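Long-range contact in octenoyl-coa reductase/carboxylase (Streptomyces sp., PDB 4A0S), which catalyses the NADPH-dependent reductive carboxylation of 2-octenoyl-CoA, supplying an unusual extender unit for polyketide synthesis in the cinnabaramide pathway: residues P200-R214 with S360-L374. Residues are numbered along the deposited sequence; the frame is centred on the assembly and turned at random.
Sequences PLCAGTAYRMLVSDR and SHGANHEEQQATNRL. With NAP (NADP nicotinamide-adenine-dinucleotide phosphate), chain F.
The Tyr207 ring carries Glu367 O and Thr371 N over one face, Val211 CB over the opposite face and Leu374 CD1 at its edge. With CG anti to the backbone N (chi1 178°), the ring projects into the surface of helix 365-374 as a knob among Glu367, Ala370, Thr371 and Leu374; the small methyl of Ala370 presses tightly on its phenol end, CB lying 3.3 Å from Tyr207 CZ. The Arg208 guanidinium has Arg214 CB over the centre of one face, with Ser360 OG and Asn364 ND2 near its plane at the edge. The extended chain of Arg208 brings its NH1 2.7 Å from Glu367 OE1, a salt bridge on the syn side but tilted from the carboxylate plane, the two planes being 87° apart. That same oxygen takes Asn364 N on its anti lone pair, while Asn364 OD1 receives Glu367 N at 2.6 Å: a capping box whose acid also bonds Ser212 OG through OE2. Asp154 forms salt bridges to Arg208 and Arg214 and accepts from Asn364.

The axes of 200-210 and 365-374 pass closely at Gly204, whose bare CA lies against Gln368 NE2 as that amide donates to Pro200 O at 2.9 Å, from above the carbonyl plane. Gly362, with positive phi, turns the loop beside Thr205, and a water links Thr205 O, Ser360 OG and Gly362 O. His361 ND1 donates to the nicotinamide O7N at 2.9 Å, and N7N bonds weakly to Thr205 OG1; octanoyl-CoA touches Leu201, His361 and Gly362. Helix and loop thus contribute to the nicotinamide end of the NADP pocket, probably at the Rossmann/GroES-like cleft of a medium-chain dehydrogenase/reductase fold.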
ATOM      1  N   PRO A 200      10.882 -24.022  -4.720  1.00 15.99           N
ATOM      2  CA  PRO A 200       9.832 -23.401  -3.900  1.00 15.78           C
ATOM      3  C   PRO A 200      10.352 -22.507  -2.788  1.00 15.72           C
ATOM      4  O   PRO A 200       9.902 -21.363  -2.664  1.00 15.62           O
ATOM      5  CB  PRO A 200       9.068 -24.604  -3.337  1.00 15.76           C
ATOM      6  CG  PRO A 200       9.192 -25.628  -4.453  1.00 15.94           C
ATOM      7  CD  PRO A 200      10.629 -25.456  -4.941  1.00 16.10           C
ATOM      8  N   LEU A 201      11.309 -22.988  -2.010  1.00 15.82           N
ATOM      9  CA  LEU A 201      11.759 -22.219  -0.857  1.00 15.81           C
ATOM     10  C   LEU A 201      12.462 -20.938  -1.288  1.00 15.86           C
ATOM     11  O   LEU A 201      12.032 -19.850  -0.935  1.00 15.77           O
ATOM     12  CB  LEU A 201      12.641 -23.056   0.049  1.00 15.96           C
ATOM     13  CG  LEU A 201      13.065 -22.352   1.333  1.00 16.00           C
ATOM     14  CD1 LEU A 201      13.278 -23.382   2.427  1.00 16.11           C
ATOM     15  CD2 LEU A 201      14.307 -21.607   1.079  1.00 16.16           C
ATOM     16  N   CYS A 202      13.527 -21.071  -2.070  1.00 16.03           N
ATOM     17  CA  CYS A 202      14.315 -19.902  -2.472  1.00 16.14           C
ATOM     18  C   CYS A 202      13.557 -18.977  -3.408  1.00 16.04           C
ATOM     19  O   CYS A 202      13.609 -17.748  -3.266  1.00 16.04           O
ATOM     20  CB  CYS A 202      15.622 -20.343  -3.112  1.00 16.39           C
ATOM     21  SG  CYS A 202      16.779 -20.900  -1.884  1.00 16.60           S
ATOM     22  N   ALA A 203      12.880 -19.562  -4.386  1.00 16.01           N
ATOM     23  CA  ALA A 203      12.171 -18.760  -5.345  1.00 15.97           C
ATOM     24  C   ALA A 203      11.003 -18.060  -4.661  1.00 15.77           C
ATOM     25  O   ALA A 203      10.787 -16.878  -4.891  1.00 15.76           O
ATOM     26  CB  ALA A 203      11.683 -19.588  -6.504  1.00 16.03           C
ATOM     27  N   GLY A 204      10.259 -18.792  -3.835  1.00 15.65           N
ATOM     28  CA  GLY A 204       9.114 -18.197  -3.136  1.00 15.49           C
ATOM     29  C   GLY A 204       9.610 -17.061  -2.258  1.00 15.51           C
ATOM     30  O   GLY A 204       9.020 -15.976  -2.216  1.00 15.47           O
ATOM     31  N   THR A 205      10.728 -17.307  -1.584  1.00 15.61           N
ATOM     32  CA  THR A 205      11.290 -16.329  -0.669  1.00 15.68           C
ATOM     33  C   THR A 205      11.759 -15.077  -1.406  1.00 15.77           C
ATOM     34  O   THR A 205      11.503 -13.962  -0.959  1.00 15.78           O
ATOM     35  CB  THR A 205      12.457 -16.925   0.129  1.00 15.82           C
ATOM     36  OG1 THR A 205      11.942 -17.928   1.005  1.00 15.76           O
ATOM     37  CG2 THR A 205      13.134 -15.863   0.965  1.00 15.96           C
ATOM     38  N   ALA A 206      12.432 -15.279  -2.533  1.00 15.88           N
ATOM     39  CA  ALA A 206      12.892 -14.170  -3.336  1.00 16.01           C
ATOM     40  C   ALA A 206      11.665 -13.421  -3.896  1.00 15.90           C
ATOM     41  O   ALA A 206      11.669 -12.195  -4.041  1.00 15.97           O
ATOM     42  CB  ALA A 206      13.787 -14.678  -4.467  1.00 16.17           C
ATOM     43  N   TYR A 207      10.625 -14.187  -4.190  1.00 15.76           N
ATOM     44  CA  TYR A 207       9.419 -13.668  -4.788  1.00 15.69           C
ATOM     45  C   TYR A 207       8.737 -12.746  -3.785  1.00 15.62           C
ATOM     46  O   TYR A 207       8.334 -11.622  -4.116  1.00 15.67           O
ATOM     47  CB  TYR A 207       8.467 -14.801  -5.183  1.00 15.60           C
ATOM     48  CG  TYR A 207       7.192 -14.245  -5.754  1.00 15.58           C
ATOM     49  CD1 TYR A 207       6.185 -13.756  -4.911  1.00 15.48           C
ATOM     50  CD2 TYR A 207       7.013 -14.148  -7.139  1.00 15.71           C
ATOM     51  CE1 TYR A 207       5.030 -13.192  -5.434  1.00 15.49           C
ATOM     52  CE2 TYR A 207       5.848 -13.602  -7.665  1.00 15.73           C
ATOM     53  CZ  TYR A 207       4.872 -13.115  -6.798  1.00 15.62           C
ATOM     54  OH  TYR A 207       3.731 -12.568  -7.300  1.00 15.68           O
ATOM     55  N   ARG A 208       8.607 -13.228  -2.554  1.00 15.53           N
ATOM     56  CA  ARG A 208       8.011 -12.411  -1.500  1.00 15.51           C
ATOM     57  C   ARG A 208       8.808 -11.115  -1.326  1.00 15.66           C
ATOM     58  O   ARG A 208       8.247 -10.035  -1.274  1.00 15.69           O
ATOM     59  CB  ARG A 208       7.970 -13.162  -0.169  1.00 15.46           C
ATOM     60  CG  ARG A 208       7.330 -12.312   0.917  1.00 15.47           C
ATOM     61  CD  ARG A 208       7.153 -13.039   2.231  1.00 15.46           C
ATOM     62  NE  ARG A 208       6.567 -12.139   3.212  1.00 15.53           N
ATOM     63  CZ  ARG A 208       5.269 -12.104   3.523  1.00 15.48           C
ATOM     64  NH1 ARG A 208       4.397 -12.909   2.920  1.00 15.36           N
ATOM     65  NH2 ARG A 208       4.832 -11.248   4.435  1.00 15.59           N
ATOM     66  N   MET A 209      10.126 -11.258  -1.243  1.00 15.78           N
ATOM     67  CA  MET A 209      11.028 -10.137  -1.042  1.00 15.97           C
ATOM     68  C   MET A 209      10.950  -9.091  -2.134  1.00 16.06           C
ATOM     69  O   MET A 209      11.126  -7.926  -1.858  1.00 16.20           O
ATOM     70  CB  MET A 209      12.458 -10.669  -0.970  1.00 16.11           C
ATOM     71  CG  MET A 209      12.682 -11.497   0.288  1.00 16.10           C
ATOM     72  SD  MET A 209      14.302 -12.239   0.306  1.00 16.31           S
ATOM     73  CE  MET A 209      15.326 -10.789   0.595  1.00 16.60           C
ATOM     74  N   LEU A 210      10.701  -9.509  -3.370  1.00 16.02           N
ATOM     75  CA  LEU A 210      10.895  -8.603  -4.499  1.00 16.17           C
ATOM     76  C   LEU A 210       9.656  -8.363  -5.308  1.00 16.11           C
ATOM     77  O   LEU A 210       9.465  -7.272  -5.804  1.00 16.24           O
ATOM     78  CB  LEU A 210      11.976  -9.128  -5.444  1.00 16.31           C
ATOM     79  CG  LEU A 210      13.377  -9.220  -4.857  1.00 16.47           C
ATOM     80  CD1 LEU A 210      14.263  -9.964  -5.849  1.00 16.60           C
ATOM     81  CD2 LEU A 210      13.923  -7.809  -4.576  1.00 16.67           C
ATOM     82  N   VAL A 211       8.844  -9.401  -5.487  1.00 15.96           N
ATOM     83  CA  VAL A 211       7.733  -9.264  -6.406  1.00 15.96           C
ATOM     84  C   VAL A 211       6.474  -8.911  -5.653  1.00 15.85           C
ATOM     85  O   VAL A 211       5.712  -8.039  -6.070  1.00 15.93           O
ATOM     86  CB  VAL A 211       7.519 -10.535  -7.257  1.00 15.92           C
ATOM     87  CG1 VAL A 211       6.295 -10.363  -8.196  1.00 15.98           C
ATOM     88  CG2 VAL A 211       8.791 -10.870  -8.054  1.00 16.08           C
ATOM     89  N   SER A 212       6.267  -9.619  -4.547  1.00 15.70           N
ATOM     90  CA  SER A 212       5.035  -9.551  -3.788  1.00 15.61           C
ATOM     91  C   SER A 212       4.797  -8.178  -3.205  1.00 15.71           C
ATOM     92  O   SER A 212       5.743  -7.466  -2.858  1.00 15.81           O
ATOM     93  CB  SER A 212       5.083 -10.544  -2.634  1.00 15.49           C
ATOM     94  OG  SER A 212       3.857 -10.498  -1.936  1.00 15.44           O
ATOM     95  N   ASP A 213       3.520  -7.825  -3.044  1.00 15.71           N
ATOM     96  CA  ASP A 213       3.206  -6.613  -2.304  1.00 15.81           C
ATOM     97  C   ASP A 213       3.527  -6.774  -0.818  1.00 15.78           C
ATOM     98  O   ASP A 213       3.413  -5.838  -0.062  1.00 15.90           O
ATOM     99  CB  ASP A 213       1.770  -6.133  -2.534  1.00 15.87           C
ATOM    100  CG  ASP A 213       0.715  -7.050  -1.933  1.00 15.77           C
ATOM    101  OD1 ASP A 213       1.050  -8.087  -1.316  1.00 15.64           O
ATOM    102  OD2 ASP A 213      -0.486  -6.705  -2.098  1.00 16.50           O
ATOM    103  N   ARG A 214       3.978  -7.959  -0.423  1.00 15.66           N
ATOM    104  CA  ARG A 214       4.400  -8.184   0.966  1.00 15.67           C
ATOM    105  C   ARG A 214       5.894  -7.937   1.211  1.00 15.77           C
ATOM    106  O   ARG A 214       6.354  -7.959   2.345  1.00 15.85           O
ATOM    107  CB  ARG A 214       4.019  -9.597   1.434  1.00 15.53           C
ATOM    108  CG  ARG A 214       2.583  -9.975   1.137  1.00 15.47           C
ATOM    109  CD  ARG A 214       1.609  -8.988   1.755  1.00 15.58           C
ATOM    110  NE  ARG A 214       0.285  -9.186   1.185  1.00 15.56           N
ATOM    111  CZ  ARG A 214      -0.678  -9.908   1.744  1.00 15.54           C
ATOM    112  NH1 ARG A 214      -0.474 -10.483   2.916  1.00 15.53           N
ATOM    113  NH2 ARG A 214      -1.861 -10.030   1.144  1.00 15.57           N
ATOM    114  N   SER A 360      11.808 -10.107   5.674  1.00 16.33           N
ATOM    115  CA  SER A 360      10.960 -11.012   4.943  1.00 16.12           C
ATOM    116  C   SER A 360      11.335 -12.456   5.230  1.00 16.12           C
ATOM    117  O   SER A 360      12.479 -12.756   5.514  1.00 16.27           O
ATOM    118  CB  SER A 360      11.050 -10.739   3.454  1.00 16.06           C
ATOM    119  OG  SER A 360      10.018 -11.432   2.787  1.00 15.89           O
ATOM    120  N   HIS A 361      10.359 -13.352   5.135  1.00 15.97           N
ATOM    121  CA  HIS A 361      10.576 -14.714   5.533  1.00 16.00           C
ATOM    122  C   HIS A 361       9.677 -15.564   4.683  1.00 15.84           C
ATOM    123  O   HIS A 361       8.507 -15.250   4.540  1.00 15.73           O
ATOM    124  CB  HIS A 361      10.214 -14.894   7.007  1.00 16.08           C
ATOM    125  CG  HIS A 361      10.599 -16.225   7.567  1.00 16.16           C
ATOM    126  ND1 HIS A 361      11.858 -16.761   7.405  1.00 16.29           N
ATOM    127  CD2 HIS A 361       9.908 -17.104   8.331  1.00 16.18           C
ATOM    128  CE1 HIS A 361      11.922 -17.921   8.039  1.00 16.38           C
ATOM    129  NE2 HIS A 361      10.754 -18.147   8.612  1.00 16.31           N
ATOM    130  N   GLY A 362      10.252 -16.606   4.090  1.00 15.87           N
ATOM    131  CA  GLY A 362       9.529 -17.519   3.230  1.00 15.77           C
ATOM    132  C   GLY A 362       8.609 -16.812   2.264  1.00 15.65           C
ATOM    133  O   GLY A 362       8.942 -15.762   1.692  1.00 15.66           O
ATOM    134  N   ALA A 363       7.428 -17.385   2.121  1.00 15.58           N
ATOM    135  CA  ALA A 363       6.393 -16.854   1.255  1.00 15.49           C
ATOM    136  C   ALA A 363       5.141 -17.565   1.663  1.00 15.46           C
ATOM    137  O   ALA A 363       5.183 -18.736   2.034  1.00 15.50           O
ATOM    138  CB  ALA A 363       6.701 -17.135  -0.182  1.00 15.51           C
ATOM    139  N   ASN A 364       4.021 -16.857   1.604  1.00 15.41           N
ATOM    140  CA  ASN A 364       2.777 -17.483   1.944  1.00 15.40           C
ATOM    141  C   ASN A 364       2.319 -18.252   0.731  1.00 15.42           C
ATOM    142  O   ASN A 364       2.893 -18.143  -0.350  1.00 15.43           O
ATOM    143  CB  ASN A 364       1.710 -16.451   2.373  1.00 15.38           C
ATOM    144  CG  ASN A 364       1.374 -15.475   1.269  1.00 15.35           C
ATOM    145  OD1 ASN A 364       1.174 -15.865   0.107  1.00 15.37           O
ATOM    146  ND2 ASN A 364       1.339 -14.186   1.616  1.00 15.35           N
ATOM    147  N   HIS A 365       1.265 -19.019   0.926  1.00 15.46           N
ATOM    148  CA  HIS A 365       0.757 -19.895  -0.100  1.00 15.52           C
ATOM    149  C   HIS A 365       0.375 -19.126  -1.368  1.00 15.52           C
ATOM    150  O   HIS A 365       0.541 -19.624  -2.471  1.00 15.58           O
ATOM    151  CB  HIS A 365      -0.455 -20.608   0.480  1.00 15.59           C
ATOM    152  CG  HIS A 365      -0.842 -21.850  -0.227  1.00 15.71           C
ATOM    153  ND1 HIS A 365       0.057 -22.656  -0.888  1.00 15.76           N
ATOM    154  CD2 HIS A 365      -2.044 -22.456  -0.330  1.00 15.82           C
ATOM    155  CE1 HIS A 365      -0.584 -23.703  -1.380  1.00 15.89           C
ATOM    156  NE2 HIS A 365      -1.860 -23.599  -1.059  1.00 15.94           N
ATOM    157  N   GLU A 366      -0.148 -17.918  -1.202  1.00 15.47           N
ATOM    158  CA  GLU A 366      -0.495 -17.100  -2.361  1.00 15.50           C
ATOM    159  C   GLU A 366       0.756 -16.726  -3.148  1.00 15.50           C
ATOM    160  O   GLU A 366       0.804 -16.858  -4.366  1.00 15.57           O
ATOM    161  CB  GLU A 366      -1.282 -15.843  -1.968  1.00 15.48           C
ATOM    162  CG  GLU A 366      -1.595 -14.986  -3.185  1.00 15.96           C
ATOM    163  CD  GLU A 366      -2.400 -13.770  -2.879  1.00 19.28           C
ATOM    164  OE1 GLU A 366      -1.946 -12.932  -2.065  1.00 20.32           O
ATOM    165  OE2 GLU A 366      -3.482 -13.633  -3.486  1.00 21.67           O
ATOM    166  N   GLU A 367       1.772 -16.280  -2.439  1.00 15.44           N
ATOM    167  CA  GLU A 367       3.023 -15.885  -3.076  1.00 15.46           C
ATOM    168  C   GLU A 367       3.689 -17.055  -3.758  1.00 15.53           C
ATOM    169  O   GLU A 367       4.334 -16.906  -4.784  1.00 15.60           O
ATOM    170  CB  GLU A 367       3.969 -15.283  -2.047  1.00 15.43           C
ATOM    171  CG  GLU A 367       3.466 -13.974  -1.586  1.00 15.41           C
ATOM    172  CD  GLU A 367       4.140 -13.498  -0.343  1.00 15.40           C
ATOM    173  OE1 GLU A 367       4.418 -14.309   0.564  1.00 15.39           O
ATOM    174  OE2 GLU A 367       4.395 -12.290  -0.298  1.00 15.43           O
ATOM    175  N   GLN A 368       3.526 -18.220  -3.153  1.00 15.53           N
ATOM    176  CA  GLN A 368       4.123 -19.414  -3.665  1.00 15.62           C
ATOM    177  C   GLN A 368       3.430 -19.844  -4.927  1.00 15.72           C
ATOM    178  O   GLN A 368       4.080 -20.267  -5.855  1.00 15.82           O
ATOM    179  CB  GLN A 368       4.093 -20.498  -2.608  1.00 15.62           C
ATOM    180  CG  GLN A 368       5.178 -20.266  -1.562  1.00 15.59           C
ATOM    181  CD  GLN A 368       6.561 -20.595  -2.108  1.00 15.68           C
ATOM    182  OE1 GLN A 368       6.737 -20.784  -3.319  1.00 15.74           O
ATOM    183  NE2 GLN A 368       7.550 -20.633  -1.224  1.00 15.70           N
ATOM    184  N   GLN A 369       2.103 -19.721  -4.951  1.00 15.71           N
ATOM    185  CA  GLN A 369       1.355 -19.956  -6.177  1.00 15.84           C
ATOM    186  C   GLN A 369       1.766 -18.991  -7.272  1.00 15.90           C
ATOM    187  O   GLN A 369       1.919 -19.396  -8.421  1.00 16.05           O
ATOM    188  CB  GLN A 369      -0.137 -19.801  -5.962  1.00 15.86           C
ATOM    189  CG  GLN A 369      -0.879 -19.826  -7.284  1.00 16.03           C
ATOM    190  CD  GLN A 369      -2.356 -19.759  -7.088  1.00 16.08           C
ATOM    191  OE1 GLN A 369      -3.038 -20.783  -7.120  1.00 16.64           O
ATOM    192  NE2 GLN A 369      -2.865 -18.560  -6.846  1.00 16.02           N
ATOM    193  N   ALA A 370       1.913 -17.714  -6.914  1.00 15.80           N
ATOM    194  CA  ALA A 370       2.352 -16.709  -7.876  1.00 15.87           C
ATOM    195  C   ALA A 370       3.716 -17.103  -8.420  1.00 15.95           C
ATOM    196  O   ALA A 370       3.972 -17.019  -9.626  1.00 16.10           O
ATOM    197  CB  ALA A 370       2.435 -15.364  -7.213  1.00 15.78           C
ATOM    198  N   THR A 371       4.595 -17.525  -7.516  1.00 15.87           N
ATOM    199  CA  THR A 371       5.914 -17.992  -7.914  1.00 15.96           C
ATOM    200  C   THR A 371       5.777 -19.150  -8.897  1.00 16.11           C
ATOM    201  O   THR A 371       6.377 -19.163  -9.973  1.00 16.27           O
ATOM    202  CB  THR A 371       6.732 -18.394  -6.683  1.00 15.88           C
ATOM    203  OG1 THR A 371       6.883 -17.238  -5.846  1.00 15.78           O
ATOM    204  CG2 THR A 371       8.114 -18.916  -7.096  1.00 16.00           C
ATOM    205  N   ASN A 372       4.972 -20.121  -8.508  1.00 16.09           N
ATOM    206  CA  ASN A 372       4.752 -21.314  -9.311  1.00 16.27           C
ATOM    207  C   ASN A 372       4.233 -20.953 -10.697  1.00 16.43           C
ATOM    208  O   ASN A 372       4.643 -21.550 -11.680  1.00 16.63           O
ATOM    209  CB  ASN A 372       3.776 -22.256  -8.604  1.00 16.24           C
ATOM    210  CG  ASN A 372       3.885 -23.670  -9.098  1.00 16.42           C
ATOM    211  OD1 ASN A 372       4.971 -24.130  -9.462  1.00 16.52           O
ATOM    212  ND2 ASN A 372       2.775 -24.377  -9.100  1.00 16.50           N
ATOM    213  N   ARG A 373       3.365 -19.950 -10.771  1.00 16.38           N
ATOM    214  CA  ARG A 373       2.844 -19.494 -12.051  1.00 16.57           C
ATOM    215  C   ARG A 373       3.936 -18.979 -12.960  1.00 16.69           C
ATOM    216  O   ARG A 373       3.867 -19.147 -14.168  1.00 16.93           O
ATOM    217  CB  ARG A 373       1.800 -18.411 -11.848  1.00 16.50           C
ATOM    218  CG  ARG A 373       0.516 -18.987 -11.399  1.00 16.49           C
ATOM    219  CD  ARG A 373      -0.360 -17.912 -10.858  1.00 16.95           C
ATOM    220  NE  ARG A 373      -1.681 -18.453 -10.601  1.00 19.33           N
ATOM    221  CZ  ARG A 373      -2.715 -17.730 -10.181  1.00 20.21           C
ATOM    222  NH1 ARG A 373      -2.580 -16.429  -9.937  1.00 21.03           N
ATOM    223  NH2 ARG A 373      -3.879 -18.320  -9.983  1.00 21.20           N
ATOM    224  N   LEU A 374       4.942 -18.347 -12.370  1.00 16.57           N
ATOM    225  CA  LEU A 374       6.041 -17.826 -13.164  1.00 16.72           C
ATOM    226  C   LEU A 374       6.923 -18.963 -13.657  1.00 16.87           C
ATOM    227  O   LEU A 374       7.534 -18.865 -14.705  1.00 17.09           O
ATOM    228  CB  LEU A 374       6.846 -16.834 -12.355  1.00 16.58           C
ATOM    229  CG  LEU A 374       6.088 -15.532 -12.069  1.00 16.49           C
ATOM    230  CD1 LEU A 374       6.890 -14.648 -11.116  1.00 16.37           C
ATOM    231  CD2 LEU A 374       5.771 -14.783 -13.361  1.00 16.70           C
TER
HETATM  232  PA  NAP F1447      23.207 -20.088  -0.821  1.00  5.60           P
HETATM  233  O1A NAP F1447      22.583 -20.852  -2.048  1.00  7.99           O
HETATM  234  O2A NAP F1447      24.394 -20.727  -0.163  1.00  7.57           O
HETATM  235  O5B NAP F1447      23.622 -18.706  -1.355  1.00  8.14           O
HETATM  236  C5B NAP F1447      24.086 -17.767  -0.406  1.00  9.24           C
HETATM  237  C4B NAP F1447      24.988 -16.801  -1.158  1.00  8.98           C
HETATM  238  O4B NAP F1447      25.406 -15.832  -0.187  1.00  7.77           O
HETATM  239  C3B NAP F1447      26.261 -17.469  -1.719  1.00  7.70           C
HETATM  240  O3B NAP F1447      26.138 -17.413  -3.125  1.00  8.15           O
HETATM  241  C2B NAP F1447      27.385 -16.513  -1.348  1.00  8.37           C
HETATM  242  O2B NAP F1447      27.571 -15.497  -2.332  1.00  8.43           O
HETATM  243  C1B NAP F1447      26.902 -15.851  -0.108  1.00  8.36           C
HETATM  244  N9A NAP F1447      27.274 -16.708   1.046  1.00 13.12           N
HETATM  245  C8A NAP F1447      27.378 -18.045   1.115  1.00 16.20           C
HETATM  246  N7A NAP F1447      27.702 -18.423   2.359  1.00 13.35           N
HETATM  247  C5A NAP F1447      27.799 -17.305   3.064  1.00 14.95           C
HETATM  248  C6A NAP F1447      28.128 -17.065   4.375  1.00 14.65           C
HETATM  249  N6A NAP F1447      28.381 -18.087   5.192  1.00 16.70           N
HETATM  250  N1A NAP F1447      28.144 -15.810   4.796  1.00 12.42           N
HETATM  251  C2A NAP F1447      27.851 -14.798   3.985  1.00 11.40           C
HETATM  252  N3A NAP F1447      27.557 -14.979   2.717  1.00 13.73           N
HETATM  253  C4A NAP F1447      27.524 -16.229   2.245  1.00 13.93           C
HETATM  254  O3  NAP F1447      22.094 -19.822   0.299  1.00  5.52           O
HETATM  255  PN  NAP F1447      20.649 -19.194  -0.020  1.00  3.29           P
HETATM  256  O1N NAP F1447      19.767 -20.477  -0.215  1.00  3.54           O
HETATM  257  O2N NAP F1447      20.653 -18.151  -1.108  1.00  4.92           O
HETATM  258  O5D NAP F1447      20.360 -18.594   1.430  1.00  2.78           O
HETATM  259  C5D NAP F1447      21.125 -17.442   1.772  1.00  2.00           C
HETATM  260  C4D NAP F1447      20.656 -17.049   3.143  1.00  3.10           C
HETATM  261  O4D NAP F1447      19.210 -16.806   3.029  1.00  8.66           O
HETATM  262  C3D NAP F1447      20.800 -18.167   4.176  1.00  8.53           C
HETATM  263  O3D NAP F1447      21.205 -17.462   5.369  1.00 10.58           O
HETATM  264  C2D NAP F1447      19.403 -18.733   4.314  1.00  6.73           C
HETATM  265  O2D NAP F1447      19.182 -19.298   5.628  1.00 10.19           O
HETATM  266  C1D NAP F1447      18.628 -17.434   4.207  1.00  7.52           C
HETATM  267  N1N NAP F1447      17.341 -17.773   3.645  1.00  7.99           N
HETATM  268  C2N NAP F1447      16.230 -17.272   4.289  1.00  6.94           C
HETATM  269  C3N NAP F1447      15.024 -17.595   3.736  1.00  7.02           C
HETATM  270  C7N NAP F1447      13.832 -17.069   4.437  1.00  4.75           C
HETATM  271  O7N NAP F1447      13.926 -16.291   5.392  1.00  7.85           O
HETATM  272  N7N NAP F1447      12.718 -17.554   3.961  1.00  2.01           N
HETATM  273  C4N NAP F1447      14.906 -18.383   2.587  1.00  8.98           C
HETATM  274  C5N NAP F1447      16.014 -18.881   1.923  1.00  8.81           C
HETATM  275  C6N NAP F1447      17.251 -18.562   2.460  1.00  9.99           C
HETATM  276  P2B NAP F1447      28.971 -14.709  -2.243  1.00 12.20           P
HETATM  277  O1X NAP F1447      28.909 -14.075  -3.742  1.00 12.30           O
HETATM  278  O2X NAP F1447      28.904 -13.541  -1.135  1.00 15.96           O
HETATM  279  O3X NAP F1447      29.949 -15.836  -2.014  1.00 11.34           O
HETATM  280  O   HOH W   1      10.648 -13.777   1.764  1.00  2.00           O
HETATM  281  O   HOH W   2       7.893  -9.625   4.010  1.00  2.00           O